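Putative exported protein (Burkholderia pseudomallei, PDB 4JGB) probably adopts an NAD(P)-binding Rossmann fold and may act as an NAD(P)-dependent oxidoreductase on CH-NH donors, though its substrate is unknown. Local coordinates at residues A[14-17]-A[18-22]; A[117-120]-A[121-124]; A[189-192]-A[193-197]. One frame throughout, in Å; residues are numbered along the deposited sequence.

Contact 1 (A[14-17]-A[18-22]); sequences TGMI and GSRIA. With SO4 (sulfate ion), chain D; EDO (1,2-ethanediol), chain C.
With OG set between its own backbone N and carbonyl carbon (chi1 66°), Ser-19 turns its hydroxyl back onto the carbonyl of Gly-15, and Arg-20, running extended from CG to NE, reaches back along the helix to Met-16. Ser-19 OG donates to Gly-15 O at 2.7 Å and lies in the carbonyl plane; Ser-19 N approaches the same oxygen at 2.9 Å from above that plane. Two donors from one residue thus grip one carbonyl at the start of the helix. The next residue, Arg-20, gives a 2.7 Å bond from NH1 to a lone pair of Met-16 O, which sits at the edge of the guanidinium, near its plane. The side chain of Met-16, bent at chi2 and chi3, crosses that of Arg-20, its CG 3.8 Å from NH1. On the buried side Ile-17 and Ile-21 lie alongside each other, CG2 of the first 3.7 Å from CD1 of the second.

The opening amides are held by an anion: Met-16 N donates to sulfate O2 at 2.8 Å and Ile-17 N to sulfate O1 at 3.0 Å, both nearly straight. The sulfate, probably from the crystallisation liquor, sits at the glycine-rich GxxGxxG loop, consistent with where Rossmann proteins hold a dinucleotide phosphate. Gly-74 and Lys-76, through their backbone N, and Gln-77, through its side chain, complete the site. Helix 16-27 is the crossover between strands 7-11 and 31-36 of a beta-alpha-beta unit, and Ile-17 and Ile-21 face Tyr-191 and Phe-195 of helix 188-201.

Contact 2 (A[117-120]-A[121-124]); sequences KQLV and DTEG
The carboxylate of Asp-121 lies beside Val-120, the two side chains pointing the same way, with OD1 3.9 Å from Val-120 CG1. Its OD2 makes a salt bridge with Arg-137 of helix 130-143, and the amide oxygen of Gln-118 accepts a hydrogen bond from NE of the same arginine, so one guanidinium ties both ends of the turn to that helix.

The backbone oxygen of Leu-119 is gripped twice by Thr-122. With OG1 between its own N and carbonyl carbon (chi1 59°), the threonine hydroxyl donates at 2.7 Å to a lone pair of Leu-119 O; Thr-122 N reaches that oxygen at 2.9 Å from above the carbonyl plane. Beside this bond, Leu-119 CD1 comes within 3.4 Å of OG1. Asp-121 N bonds to Gln-118 O at 3.0 Å, and a water bridges onward by donating to both Val-120 O and Thr-122 O.

Val-120 turns inward onto Phe-125 and helix 130-143, while most of the turn lies at the surface. Two successive i to i+3 bonds are the signature of a short 3-10 turn, here following strand 117-118, which pairs with strand 112-114 in a small antiparallel hairpin.

Contact 3 (A[189-192]-A[193-197]); sequences EDYA and IAFVD
Tyr-191 and Phe-195 meet one turn apart on the alpha-helix 188-201, which packs against helix 16-27 in this Rossmann-like fold. Their side chains cross at a slant, the ring planes at 45° and the centroids 5.9 Å apart. Contact is made by one edge of the phenylalanine: its CD2 lies 3.5 Å from Tyr-191 OH and 3.8 Å from Tyr-191 CE2. Four residues apart, they lie on the same side of the helix, and both have CG opposite the backbone N (chi1 174° for Tyr-191 and -173° for Phe-195). Elsewhere on the turn Asp-190 and Ile-193 run alongside each other, OD1 3.7 Å from Ile-193 CD1.

Behind the side chains run regular i to i+4 bonds, among them Ala-194 N to Asp-190 O at 3.0 Å and Phe-195 N to Tyr-191 O at 2.8 Å.

Further out, several groups fix these residues. Tyr-191 OH bonds to the carbonyl of Phe-154, whose ring stands nearly perpendicular to the tyrosine, and Phe-195 rests on Val-103 and Val-105 of the central sheet. The buried carboxylate of Asp-190 is well satisfied, which would probably favour its charged form: OD2 meets the hydroxyl of Tyr-213, and OD1 takes the backbone N-H groups of both Thr-166 and Gly-167.

How the contacts relate
Contacts 1 and 3 belong together: their centres lie 11 Å apart and helices 16-27 and 188-201 touch directly. Arg-20 NE makes a 2.8 Å salt bridge to Glu-189 OE2, so the arginine that holds Met-16 O also joins the two helices. Nearby, Ile-17 CG2 packs 3.6 Å from Tyr-191 CE2, and Ala-192 CB sits 3.5 Å from Arg-20 O. Only contact 1 among the three binds the sulfate, which marks the likely cofactor phosphate region; contact 3 backs the helix that carries it. Contact 2 stands apart at the surface, its centre about 28 Å from that of contact 1 and about 25 Å from that of contact 3.

Contact 1 (A[14-17]-A[18-22])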
ATOM      1  N   THR A  14       7.187  10.628  -0.474  1.00 18.11           N
ATOM      2  CA  THR A  14       8.059  11.334   0.469  1.00 19.68           C
ATOM      3  C   THR A  14       7.789  10.880   1.887  1.00 20.53           C
ATOM      4  O   THR A  14       8.462  11.336   2.817  1.00 21.78           O
ATOM      5  CB  THR A  14       7.892  12.870   0.478  1.00 21.13           C
ATOM      6  OG1 THR A  14       6.565  13.209   0.900  1.00 22.49           O
ATOM      7  CG2 THR A  14       8.133  13.462  -0.859  1.00 21.29           C
ATOM      8  N   GLY A  15       6.800  10.001   2.065  1.00 19.39           N
ATOM      9  CA  GLY A  15       6.458   9.518   3.395  1.00 19.44           C
ATOM     10  C   GLY A  15       7.528   8.583   3.945  1.00 18.79           C
ATOM     11  O   GLY A  15       8.486   8.218   3.262  1.00 18.26           O
ATOM     12  N   MET A  16       7.356   8.228   5.202  1.00 19.00           N
ATOM     13  CA  MET A  16       8.210   7.312   5.912  1.00 19.08           C
ATOM     14  C   MET A  16       8.141   5.930   5.217  1.00 17.53           C
ATOM     15  O   MET A  16       9.186   5.283   4.945  1.00 17.00           O
ATOM     16  CB  MET A  16       7.706   7.286   7.374  1.00 21.07           C
ATOM     17  CG  MET A  16       8.593   6.574   8.351  1.00 22.54           C
ATOM     18  SD  MET A  16       8.295   4.811   8.147  1.00 22.51           S
ATOM     19  CE  MET A  16       6.891   4.556   9.220  1.00 22.49           C
ATOM     20  N   ILE A  17       6.924   5.491   4.895  1.00 16.38           N
ATOM     21  CA  ILE A  17       6.744   4.227   4.153  1.00 15.00           C
ATOM     22  C   ILE A  17       7.055   4.383   2.670  1.00 13.87           C
ATOM     23  O   ILE A  17       7.749   3.546   2.052  1.00 13.03           O
ATOM     24  CB  ILE A  17       5.317   3.658   4.322  1.00 15.01           C
ATOM     25  CG1 ILE A  17       5.047   3.380   5.808  1.00 16.53           C
ATOM     26  CG2 ILE A  17       5.142   2.399   3.463  1.00 14.06           C
ATOM     27  CD1 ILE A  17       3.626   2.875   6.113  1.00 16.94           C
ATOM     28  N   GLY A  18       6.529   5.456   2.096  1.00 13.64           N
ATOM     29  CA  GLY A  18       6.623   5.674   0.664  1.00 13.20           C
ATOM     30  C   GLY A  18       8.046   5.882   0.168  1.00 13.11           C
ATOM     31  O   GLY A  18       8.411   5.352  -0.877  1.00 12.80           O
ATOM     32  N   SER A  19       8.840   6.664   0.890  1.00 13.95           N
ATOM     33  CA  SER A  19      10.250   6.888   0.521  1.00 14.07           C
ATOM     34  C   SER A  19      11.065   5.578   0.499  1.00 13.46           C
ATOM     35  O   SER A  19      11.964   5.399  -0.323  1.00 12.99           O
ATOM     36  CB  SER A  19      10.889   7.886   1.478  1.00 15.62           C
ATOM     37  OG  SER A  19      10.966   7.332   2.795  1.00 16.79           O
ATOM     38  N   ARG A  20      10.719   4.653   1.392  1.00 13.22           N
ATOM     39  CA  ARG A  20      11.403   3.344   1.480  1.00 12.69           C
ATOM     40  C   ARG A  20      10.983   2.414   0.355  1.00 11.78           C
ATOM     41  O   ARG A  20      11.784   1.647  -0.195  1.00 11.55           O
ATOM     42  CB  ARG A  20      11.163   2.744   2.856  1.00 13.51           C
ATOM     43  CG  ARG A  20      12.124   3.358   3.845  1.00 14.61           C
ATOM     44  CD  ARG A  20      11.683   3.298   5.285  1.00 15.42           C
ATOM     45  NE  ARG A  20      12.625   4.012   6.163  1.00 16.71           N
ATOM     46  CZ  ARG A  20      12.514   5.289   6.525  1.00 17.58           C
ATOM     47  NH1 ARG A  20      11.526   6.026   6.064  1.00 17.19           N
ATOM     48  NH2 ARG A  20      13.412   5.836   7.328  1.00 18.65           N
ATOM     49  N   ILE A  21       9.724   2.517  -0.037  1.00 11.11           N
ATOM     50  CA  ILE A  21       9.249   1.804  -1.202  1.00 10.30           C
ATOM     51  C   ILE A  21       9.969   2.310  -2.465  1.00 10.64           C
ATOM     52  O   ILE A  21      10.479   1.502  -3.236  1.00 10.94           O
ATOM     53  CB  ILE A  21       7.698   1.884  -1.324  1.00  9.71           C
ATOM     54  CG1 ILE A  21       7.052   1.116  -0.160  1.00  9.66           C
ATOM     55  CG2 ILE A  21       7.247   1.365  -2.697  1.00  9.17           C
ATOM     56  CD1 ILE A  21       5.533   1.244  -0.030  1.00  9.53           C
ATOM     57  N   ALA A  22      10.027   3.628  -2.667  1.00 10.67           N
ATOM     58  CA  ALA A  22      10.671   4.168  -3.851  1.00 11.50           C
ATOM     59  C   ALA A  22      12.128   3.762  -3.937  1.00 11.79           C
ATOM     60  O   ALA A  22      12.608   3.430  -5.000  1.00 12.26           O
ATOM     61  CB  ALA A  22      10.549   5.704  -3.909  1.00 11.89           C
TER
HETATM   62  S   SO4 D 302       3.882   8.093   6.280  1.00 29.00           S
HETATM   63  O1  SO4 D 302       4.361   6.784   5.723  1.00 23.02           O
HETATM   64  O2  SO4 D 302       4.949   9.134   6.352  1.00 24.81           O
HETATM   65  O3  SO4 D 302       2.746   8.638   5.463  1.00 26.47           O
HETATM   66  O4  SO4 D 302       3.344   7.863   7.651  1.00 30.45           O
HETATM   67  C1  EDO C 301       4.096  13.588  -0.410  1.00 35.81           C
HETATM   68  O1  EDO C 301       4.571  12.226  -0.466  1.00 31.74           O
HETATM   69  C2  EDO C 301       4.354  14.240  -1.759  1.00 34.50           C
HETATM   70  O2  EDO C 301       4.812  13.179  -2.599  1.00 31.92           O

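Contact 2 (A[117-120]-A[121-124])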
ATOM      1  N   LYS A 117     -13.360 -11.778  11.540  1.00 24.05           N
ATOM      2  CA  LYS A 117     -12.998 -10.920  12.701  1.00 23.18           C
ATOM      3  C   LYS A 117     -11.690 -10.187  12.470  1.00 20.53           C
ATOM      4  O   LYS A 117     -10.659 -10.819  12.263  1.00 19.95           O
ATOM      5  CB  LYS A 117     -12.891 -11.731  13.990  1.00 24.24           C
ATOM      6  CG  LYS A 117     -14.228 -12.165  14.529  1.00 26.98           C
ATOM      7  CD  LYS A 117     -14.102 -13.086  15.730  1.00 28.41           C
ATOM      8  CE  LYS A 117     -15.314 -14.000  15.792  1.00 29.53           C
ATOM      9  NZ  LYS A 117     -16.440 -13.392  15.021  1.00 30.33           N
ATOM     10  N   GLN A 118     -11.761  -8.857  12.516  1.00 18.67           N
ATOM     11  CA  GLN A 118     -10.632  -7.981  12.286  1.00 16.67           C
ATOM     12  C   GLN A 118     -10.029  -7.389  13.584  1.00 15.91           C
ATOM     13  O   GLN A 118     -10.719  -7.232  14.592  1.00 15.77           O
ATOM     14  CB  GLN A 118     -11.040  -6.855  11.361  1.00 16.58           C
ATOM     15  CG  GLN A 118     -11.284  -7.313   9.911  1.00 16.90           C
ATOM     16  CD  GLN A 118     -11.623  -6.161   8.971  1.00 17.25           C
ATOM     17  OE1 GLN A 118     -11.833  -5.015   9.413  1.00 17.38           O
ATOM     18  NE2 GLN A 118     -11.656  -6.452   7.653  1.00 17.23           N
ATOM     19  N   LEU A 119      -8.739  -7.053  13.519  1.00 14.06           N
ATOM     20  CA  LEU A 119      -8.028  -6.479  14.643  1.00 13.85           C
ATOM     21  C   LEU A 119      -8.735  -5.251  15.276  1.00 14.11           C
ATOM     22  O   LEU A 119      -8.793  -5.120  16.504  1.00 13.97           O
ATOM     23  CB  LEU A 119      -6.590  -6.113  14.232  1.00 12.86           C
ATOM     24  CG  LEU A 119      -5.658  -5.608  15.350  1.00 12.90           C
ATOM     25  CD1 LEU A 119      -5.478  -6.598  16.485  1.00 12.96           C
ATOM     26  CD2 LEU A 119      -4.316  -5.203  14.739  1.00 11.99           C
ATOM     27  N   VAL A 120      -9.260  -4.359  14.432  1.00 14.02           N
ATOM     28  CA  VAL A 120      -9.887  -3.118  14.936  1.00 14.81           C
ATOM     29  C   VAL A 120     -11.002  -3.446  15.932  1.00 15.94           C
ATOM     30  O   VAL A 120     -11.262  -2.673  16.863  1.00 16.40           O
ATOM     31  CB  VAL A 120     -10.458  -2.254  13.791  1.00 14.77           C
ATOM     32  CG1 VAL A 120     -11.525  -3.026  13.006  1.00 14.52           C
ATOM     33  CG2 VAL A 120     -11.031  -0.931  14.334  1.00 15.53           C
ATOM     34  N   ASP A 121     -11.627  -4.618  15.771  1.00 16.55           N
ATOM     35  CA  ASP A 121     -12.752  -4.960  16.647  1.00 18.46           C
ATOM     36  C   ASP A 121     -12.354  -5.740  17.897  1.00 18.72           C
ATOM     37  O   ASP A 121     -13.243  -6.141  18.646  1.00 19.29           O
ATOM     38  CB  ASP A 121     -13.862  -5.689  15.884  1.00 19.06           C
ATOM     39  CG  ASP A 121     -14.512  -4.802  14.862  1.00 19.90           C
ATOM     40  OD1 ASP A 121     -14.703  -3.597  15.185  1.00 21.02           O
ATOM     41  OD2 ASP A 121     -14.774  -5.273  13.729  1.00 19.53           O
ATOM     42  N   THR A 122     -11.046  -5.952  18.104  1.00 17.99           N
ATOM     43  CA  THR A 122     -10.546  -6.749  19.247  1.00 18.93           C
ATOM     44  C   THR A 122     -10.520  -5.942  20.546  1.00 19.72           C
ATOM     45  O   THR A 122     -10.546  -4.712  20.525  1.00 20.04           O
ATOM     46  CB  THR A 122      -9.161  -7.435  18.996  1.00 18.09           C
ATOM     47  OG1 THR A 122      -8.129  -6.470  18.687  1.00 17.24           O
ATOM     48  CG2 THR A 122      -9.279  -8.469  17.900  1.00 17.47           C
ATOM     49  N   GLU A 123     -10.501  -6.639  21.673  1.00 20.84           N
ATOM     50  CA  GLU A 123     -10.393  -5.971  22.954  1.00 21.56           C
ATOM     51  C   GLU A 123      -9.006  -5.355  23.139  1.00 20.22           C
ATOM     52  O   GLU A 123      -7.995  -5.981  22.909  1.00 18.96           O
ATOM     53  CB  GLU A 123     -10.796  -6.901  24.118  1.00 23.70           C
ATOM     54  CG  GLU A 123     -12.301  -7.116  24.221  1.00 25.40           C
ATOM     55  CD  GLU A 123     -13.051  -5.836  24.542  1.00 27.11           C
ATOM     56  OE1 GLU A 123     -13.127  -5.489  25.728  1.00 28.70           O
ATOM     57  OE2 GLU A 123     -13.586  -5.174  23.617  1.00 28.07           O
ATOM     58  N   GLY A 124      -9.005  -4.067  23.471  1.00 20.38           N
ATOM     59  CA  GLY A 124      -7.785  -3.317  23.691  1.00 19.86           C
ATOM     60  C   GLY A 124      -7.236  -2.599  22.475  1.00 18.62           C
ATOM     61  O   GLY A 124      -6.180  -1.979  22.567  1.00 18.13           O
TER
HETATM   62  O   HOH W   1     -11.851  -2.846  19.420  1.00 20.21           O

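Contact 3 (A[189-192]-A[193-197])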
ATOM      1  N   GLU A 189      11.672  -0.622   6.246  1.00 13.20           N
ATOM      2  CA  GLU A 189      12.587  -1.114   5.211  1.00 13.56           C
ATOM      3  C   GLU A 189      12.141  -2.512   4.800  1.00 12.65           C
ATOM      4  O   GLU A 189      12.086  -2.815   3.598  1.00 12.16           O
ATOM      5  CB  GLU A 189      14.063  -1.171   5.726  1.00 15.19           C
ATOM      6  CG  GLU A 189      14.761   0.172   6.050  1.00 16.92           C
ATOM      7  CD  GLU A 189      14.162   0.885   7.261  1.00 17.67           C
ATOM      8  OE1 GLU A 189      13.464   0.204   8.053  1.00 16.79           O
ATOM      9  OE2 GLU A 189      14.372   2.136   7.391  1.00 18.81           O
ATOM     10  N   ASP A 190      11.886  -3.382   5.789  1.00 12.23           N
ATOM     11  CA  ASP A 190      11.392  -4.724   5.475  1.00 11.79           C
ATOM     12  C   ASP A 190      10.005  -4.712   4.819  1.00 11.25           C
ATOM     13  O   ASP A 190       9.767  -5.468   3.878  1.00 11.38           O
ATOM     14  CB  ASP A 190      11.453  -5.671   6.675  1.00 11.55           C
ATOM     15  CG  ASP A 190      12.865  -6.206   6.904  1.00 12.38           C
ATOM     16  OD1 ASP A 190      13.623  -6.326   5.913  1.00 12.49           O
ATOM     17  OD2 ASP A 190      13.225  -6.487   8.067  1.00 12.54           O
ATOM     18  N   TYR A 191       9.088  -3.884   5.316  1.00 11.15           N
ATOM     19  CA  TYR A 191       7.778  -3.746   4.660  1.00 10.57           C
ATOM     20  C   TYR A 191       7.946  -3.361   3.181  1.00 10.44           C
ATOM     21  O   TYR A 191       7.279  -3.927   2.286  1.00 10.09           O
ATOM     22  CB  TYR A 191       6.895  -2.732   5.397  1.00 10.56           C
ATOM     23  CG  TYR A 191       5.587  -2.454   4.684  1.00 10.79           C
ATOM     24  CD1 TYR A 191       4.432  -3.201   4.972  1.00 10.55           C
ATOM     25  CD2 TYR A 191       5.482  -1.386   3.769  1.00 10.81           C
ATOM     26  CE1 TYR A 191       3.225  -2.920   4.325  1.00 10.54           C
ATOM     27  CE2 TYR A 191       4.287  -1.114   3.104  1.00 10.60           C
ATOM     28  CZ  TYR A 191       3.172  -1.878   3.386  1.00 10.41           C
ATOM     29  OH  TYR A 191       1.990  -1.580   2.748  1.00 10.87           O
ATOM     30  N   ALA A 192       8.871  -2.440   2.918  1.00 10.26           N
ATOM     31  CA  ALA A 192       9.176  -2.042   1.545  1.00 10.06           C
ATOM     32  C   ALA A 192       9.738  -3.250   0.709  1.00 10.01           C
ATOM     33  O   ALA A 192       9.354  -3.456  -0.445  1.00  9.74           O
ATOM     34  CB  ALA A 192      10.143  -0.851   1.548  1.00 10.44           C
ATOM     35  N   ILE A 193      10.627  -4.049   1.290  1.00 10.18           N
ATOM     36  CA  ILE A 193      11.031  -5.306   0.610  1.00 10.22           C
ATOM     37  C   ILE A 193       9.776  -6.118   0.233  1.00  9.57           C
ATOM     38  O   ILE A 193       9.605  -6.460  -0.915  1.00  9.88           O
ATOM     39  CB  ILE A 193      12.051  -6.149   1.423  1.00 10.65           C
ATOM     40  CG1 ILE A 193      13.365  -5.339   1.597  1.00 11.25           C
ATOM     41  CG2 ILE A 193      12.280  -7.513   0.730  1.00 10.99           C
ATOM     42  CD1 ILE A 193      14.503  -5.981   2.361  1.00 12.05           C
ATOM     43  N   ALA A 194       8.925  -6.427   1.202  1.00  9.10           N
ATOM     44  CA  ALA A 194       7.671  -7.149   0.947  1.00  9.02           C
ATOM     45  C   ALA A 194       6.797  -6.552  -0.159  1.00  8.76           C
ATOM     46  O   ALA A 194       6.266  -7.288  -1.018  1.00  8.84           O
ATOM     47  CB  ALA A 194       6.859  -7.316   2.231  1.00  8.68           C
ATOM     48  N   PHE A 195       6.667  -5.222  -0.141  1.00  8.44           N
ATOM     49  CA  PHE A 195       5.704  -4.506  -0.960  1.00  8.32           C
ATOM     50  C   PHE A 195       6.198  -4.604  -2.399  1.00  8.71           C
ATOM     51  O   PHE A 195       5.443  -4.992  -3.316  1.00  8.53           O
ATOM     52  CB  PHE A 195       5.614  -3.033  -0.479  1.00  8.07           C
ATOM     53  CG  PHE A 195       4.525  -2.212  -1.132  1.00  7.94           C
ATOM     54  CD1 PHE A 195       4.711  -1.637  -2.395  1.00  8.04           C
ATOM     55  CD2 PHE A 195       3.347  -1.926  -0.444  1.00  7.62           C
ATOM     56  CE1 PHE A 195       3.733  -0.829  -2.961  1.00  7.98           C
ATOM     57  CE2 PHE A 195       2.362  -1.116  -1.024  1.00  7.66           C
ATOM     58  CZ  PHE A 195       2.571  -0.555  -2.276  1.00  7.65           C
ATOM     59  N   VAL A 196       7.484  -4.304  -2.587  1.00  9.29           N
ATOM     60  CA  VAL A 196       8.089  -4.366  -3.922  1.00  9.57           C
ATOM     61  C   VAL A 196       8.218  -5.834  -4.420  1.00 10.31           C
ATOM     62  O   VAL A 196       8.074  -6.093  -5.619  1.00 10.58           O
ATOM     63  CB  VAL A 196       9.453  -3.615  -3.954  1.00  9.99           C
ATOM     64  CG1 VAL A 196      10.146  -3.831  -5.290  1.00 10.32           C
ATOM     65  CG2 VAL A 196       9.289  -2.104  -3.679  1.00  9.67           C
ATOM     66  N   ASP A 197       8.461  -6.795  -3.520  1.00 10.75           N
ATOM     67  CA  ASP A 197       8.465  -8.239  -3.924  1.00 11.90           C
ATOM     68  C   ASP A 197       7.075  -8.566  -4.489  1.00 11.88           C
ATOM     69  O   ASP A 197       6.937  -9.299  -5.473  1.00 12.76           O
ATOM     70  CB  ASP A 197       8.707  -9.211  -2.737  1.00 11.89           C
ATOM     71  CG  ASP A 197      10.158  -9.282  -2.268  1.00 12.69           C
ATOM     72  OD1 ASP A 197      11.100  -8.836  -2.948  1.00 12.86           O
ATOM     73  OD2 ASP A 197      10.351  -9.841  -1.175  1.00 12.81           O
TER